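Local coordinates for uncharacterized protein (Acinetobacter baumannii, PDB 4PUX) that is of unknown function but folds as an antiparallel beta-barrel-like structure of the DUF3237 family, placed in the AOC barrel clan, at residues G46-G50 and K51-G55; S100-T103 and L104-L107. One frame throughout, in Å; residues are numbered along the deposited sequence. Where two conformers were deposited one is given.

Contact 1: G46-G50 and K51-G55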
loop_
_atom_site.group_PDB
_atom_site.type_symbol
_atom_site.label_atom_id
_atom_site.label_comp_id
_atom_site.label_asym_id
_atom_site.label_seq_id
_atom_site.Cartn_x
_atom_site.Cartn_y
_atom_site.Cartn_z
ATOM N N GLY A 46 6.497 -8.912 7.432
ATOM C CA GLY A 46 6.689 -8.974 6.010
ATOM C C GLY A 46 8.107 -8.638 5.612
ATOM O O GLY A 46 9.008 -8.650 6.448
ATOM N N THR A 47 8.318 -8.469 4.310
ATOM C CA THR A 47 9.655 -8.267 3.749
ATOM C C THR A 47 9.630 -7.230 2.655
ATOM O O THR A 47 8.550 -6.906 2.081
ATOM C CB THR A 47 10.229 -9.581 3.132
ATOM O OG1 THR A 47 9.378 -10.030 2.079
ATOM C CG2 THR A 47 10.407 -10.651 4.208
ATOM N N PHE A 48 10.805 -6.692 2.326
ATOM C CA PHE A 48 10.971 -5.897 1.102
ATOM C C PHE A 48 12.336 -6.173 0.488
ATOM O O PHE A 48 13.320 -6.415 1.214
ATOM C CB PHE A 48 10.766 -4.386 1.350
ATOM C CG PHE A 48 11.561 -3.823 2.512
ATOM C CD1 PHE A 48 11.050 -3.878 3.811
ATOM C CD2 PHE A 48 12.778 -3.163 2.303
ATOM C CE1 PHE A 48 11.789 -3.392 4.882
ATOM C CE2 PHE A 48 13.510 -2.659 3.380
ATOM C CZ PHE A 48 13.005 -2.737 4.653
ATOM N N GLU A 49 12.384 -6.141 -0.841
ATOM C CA GLU A 49 13.591 -6.499 -1.584
ATOM C C GLU A 49 13.716 -5.675 -2.854
ATOM O O GLU A 49 12.887 -5.761 -3.758
ATOM C CB GLU A 49 13.557 -7.990 -1.937
ATOM C CG GLU A 49 14.835 -8.517 -2.683
ATOM C CD GLU A 49 16.042 -8.752 -1.770
ATOM O OE1 GLU A 49 15.913 -8.518 -0.547
ATOM O OE2 GLU A 49 17.130 -9.167 -2.292
ATOM N N GLY A 50 14.749 -4.819 -2.889
ATOM C CA GLY A 50 15.103 -4.024 -4.074
ATOM C C GLY A 50 16.599 -3.810 -4.160
ATOM O O GLY A 50 17.338 -4.193 -3.256
ATOM N N LYS A 51 17.046 -3.175 -5.236
ATOM C CA LYS A 51 18.478 -2.972 -5.468
ATOM C C LYS A 51 19.147 -2.201 -4.302
ATOM O O LYS A 51 20.227 -2.622 -3.796
ATOM C CB LYS A 51 18.703 -2.221 -6.802
ATOM C CG LYS A 51 20.180 -2.056 -7.215
ATOM C CD LYS A 51 20.296 -1.347 -8.585
ATOM C CE LYS A 51 21.737 -1.259 -9.049
ATOM N NZ LYS A 51 21.838 -0.553 -10.372
ATOM N N SER A 52 18.479 -1.140 -3.819
ATOM C CA SER A 52 19.044 -0.185 -2.853
ATOM C C SER A 52 18.363 -0.228 -1.491
ATOM O O SER A 52 18.706 0.559 -0.603
ATOM C CB SER A 52 18.922 1.259 -3.405
ATOM O OG SER A 52 17.602 1.808 -3.242
ATOM N N LEU A 53 17.412 -1.146 -1.331
ATOM C CA LEU A 53 16.565 -1.196 -0.122
ATOM C C LEU A 53 16.049 -2.620 0.112
ATOM O O LEU A 53 15.294 -3.168 -0.703
ATOM C CB LEU A 53 15.369 -0.258 -0.284
ATOM C CG LEU A 53 14.464 -0.099 0.939
ATOM C CD1 LEU A 53 15.167 0.596 2.112
ATOM C CD2 LEU A 53 13.154 0.625 0.601
ATOM N N LYS A 54 16.499 -3.213 1.238
ATOM C CA LYS A 54 16.197 -4.618 1.563
ATOM C C LYS A 54 16.007 -4.719 3.074
ATOM O O LYS A 54 16.706 -4.053 3.829
ATOM C CB LYS A 54 17.397 -5.527 1.181
ATOM C CG LYS A 54 17.803 -5.558 -0.290
ATOM C CD LYS A 54 19.054 -6.428 -0.497
ATOM C CE LYS A 54 19.409 -6.536 -2.012
ATOM N NZ LYS A 54 19.858 -5.245 -2.541
ATOM N N GLY A 55 15.101 -5.585 3.508
ATOM C CA GLY A 55 14.859 -5.807 4.930
ATOM C C GLY A 55 13.521 -6.441 5.254
ATOM O O GLY A 55 12.939 -7.163 4.426
#
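K51 and S52 form the turn of a beta hairpin that joins strands 36-49 and 54-67 of the barrel, and G50 and L53 close it from its two ends. The carbonyl O of L53 receives the N-H of G50 at 2.8 Å, a weak bond, bent at the hydrogen. The L53 side chain is buried beside the F48 ring, with CG 3.7 Å from CE2 of F48; L15, Y133 and T83 flank it there.

K54 points to the face opposite F48, together with E49, its non-hydrogen-bonded partner. Its methylene chain crosses the E49 carboxylate obliquely, with CG 3.5 Å from OE1 and CE 3.5 Å from OE2, yet the charged ends make no salt bridge. Instead the chain folds at its last torsion (chi4 68°) and turns NZ onto G50 O, 2.8 Å away, the donor slightly tilted from the carbonyl plane.

G55 pairs with F48 through two backbone bonds, F48 N to G55 O and G55 N to F48 O. The F48 ring, which also meets F18, is swung back over this glycine by chi1 of 50°, with CG between the backbone N and carbonyl carbon. G55 CA sits over the ring face in a CH-pi contact, 3.9 Å from the centroid and 22° off the normal.

Contact 2: S100-T103 and L104-L107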
loop_
_atom_site.group_PDB
_atom_site.type_symbol
_atom_site.label_atom_id
_atom_site.label_comp_id
_atom_site.label_asym_id
_atom_site.label_seq_id
_atom_site.Cartn_x
_atom_site.Cartn_y
_atom_site.Cartn_z
ATOM N N SER A 100 -11.867 -3.064 -10.868
ATOM C CA SER A 100 -11.449 -2.434 -12.127
ATOM C C SER A 100 -12.681 -2.089 -12.973
ATOM O O SER A 100 -13.750 -2.705 -12.832
ATOM C CB SER A 100 -10.526 -3.314 -12.951
ATOM O OG SER A 100 -11.207 -4.381 -13.550
ATOM N N ALA A 101 -12.520 -1.137 -13.862
ATOM C CA ALA A 101 -13.656 -0.685 -14.690
ATOM C C ALA A 101 -14.246 -1.865 -15.502
ATOM O O ALA A 101 -15.465 -2.002 -15.622
ATOM C CB ALA A 101 -13.207 0.450 -15.606
ATOM N N GLU A 102 -13.384 -2.691 -16.081
ATOM C CA GLU A 102 -13.851 -3.843 -16.861
ATOM C C GLU A 102 -14.541 -4.899 -16.007
ATOM O O GLU A 102 -15.572 -5.451 -16.422
ATOM C CB GLU A 102 -12.713 -4.465 -17.693
ATOM C CG GLU A 102 -13.117 -5.675 -18.547
ATOM C CD GLU A 102 -14.236 -5.415 -19.575
ATOM O OE1 GLU A 102 -14.520 -4.248 -19.919
ATOM O OE2 GLU A 102 -14.814 -6.415 -20.059
ATOM N N THR A 103 -13.960 -5.222 -14.838
ATOM C CA THR A 103 -14.594 -6.169 -13.912
ATOM C C THR A 103 -16.013 -5.691 -13.546
ATOM O O THR A 103 -16.968 -6.478 -13.546
ATOM C CB THR A 103 -13.709 -6.400 -12.666
ATOM O OG1 THR A 103 -12.582 -7.211 -13.014
ATOM C CG2 THR A 103 -14.462 -7.085 -11.548
ATOM N N LEU A 104 -16.146 -4.419 -13.184
ATOM C CA LEU A 104 -17.462 -3.890 -12.791
ATOM C C LEU A 104 -18.433 -3.877 -13.980
ATOM O O LEU A 104 -19.620 -4.144 -13.787
ATOM C CB LEU A 104 -17.349 -2.521 -12.102
ATOM C CG LEU A 104 -16.514 -2.558 -10.807
ATOM C CD1 LEU A 104 -16.336 -1.148 -10.270
ATOM C CD2 LEU A 104 -17.134 -3.438 -9.760
ATOM N N LYS A 105 -17.944 -3.576 -15.191
ATOM C CA LYS A 105 -18.800 -3.654 -16.413
ATOM C C LYS A 105 -19.361 -5.080 -16.600
ATOM O O LYS A 105 -20.581 -5.289 -16.845
ATOM C CB LYS A 105 -18.026 -3.240 -17.671
ATOM C CG LYS A 105 -18.889 -3.316 -18.945
ATOM C CD LYS A 105 -18.124 -3.209 -20.235
ATOM C CE LYS A 105 -19.029 -3.527 -21.429
ATOM N NZ LYS A 105 -19.082 -4.990 -21.738
ATOM N N GLN A 106 -18.474 -6.054 -16.529
ATOM C CA GLN A 106 -18.901 -7.446 -16.662
ATOM C C GLN A 106 -19.942 -7.832 -15.619
ATOM O O GLN A 106 -20.965 -8.467 -15.944
ATOM C CB GLN A 106 -17.693 -8.379 -16.599
ATOM C CG GLN A 106 -16.788 -8.298 -17.849
ATOM C CD GLN A 106 -15.497 -9.087 -17.685
ATOM O OE1 GLN A 106 -14.757 -8.906 -16.710
ATOM N NE2 GLN A 106 -15.223 -9.961 -18.631
ATOM N N LEU A 107 -19.702 -7.472 -14.362
ATOM C CA LEU A 107 -20.662 -7.770 -13.316
ATOM C C LEU A 107 -22.022 -7.115 -13.543
ATOM O O LEU A 107 -23.056 -7.713 -13.225
ATOM C CB LEU A 107 -20.091 -7.412 -11.916
ATOM C CG LEU A 107 -18.923 -8.310 -11.462
ATOM C CD1 LEU A 107 -18.347 -7.789 -10.175
ATOM C CD2 LEU A 107 -19.367 -9.765 -11.326
HETATM O O HOH W 1 -15.897 -5.201 -22.590
#
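L104 N bonds S100 O at 3.0 Å with an N-H...O angle of 170°, the first of four i+4 to i backbone bonds; K105 with A101, Q106 with E102 and L107 with T103 repeat the step. Beside this bond the S100 side chain turns inward, and OG accepts the N-H of T103 at 3.2 Å. T103 OG1 finds a partner beyond the helix in the backbone N of N117, and S100 OG is linked weakly to the carbonyl of the same residue.

This is the N-terminus of an alpha-helix, the short element 101-108 that follows strand 88-99, with S100 as its N-cap. OG takes up the N-H of T103 because this is one of the first-turn amides that lack a helix carbonyl four residues back.

On the exposed side, E102 and K105 are bridged by a water rather than joined directly. The water donates to E102 OE2 at 3.0 Å and accepts a weak bond from K105 NZ, whose firmer partner is Q109 OE1. E102 bends at chi2 (59°), which brings its carboxylate alongside Q106: OE2 comes 3.5 Å from Q106 CG, and the carboxylate and amide planes are 47° apart.

On the side facing V113, T103 and L107 lie alongside and point the same way, CG2 of T103 being 4.2 Å from CD1 of L107. V113 packs against both of them and against Q106. L104 CG leans on the S100 carbonyl, 3.4 Å from its O.

In the fold
Both contacts are local, each a single continuous run of chain, but one is a hairpin turn and the other a helix start. Contact 1 reverses strand 36-49 into strand 54-67 of the barrel and is partly buried: F48 and L53 are enclosed, while E49 and K54, on the face opposite F48, are open to solvent to different degrees. Contact 2 lies at the surface, within a helix that continues the chain after strand 88-99, and only T103 is buried. Cross-strand pairing and an aromatic ring over glycine serve the first; in-helix backbone bonds, a serine cap and a water-linked acid and lysine serve the second. Their centres are 34 Å apart, on opposite sides of the chain's centre.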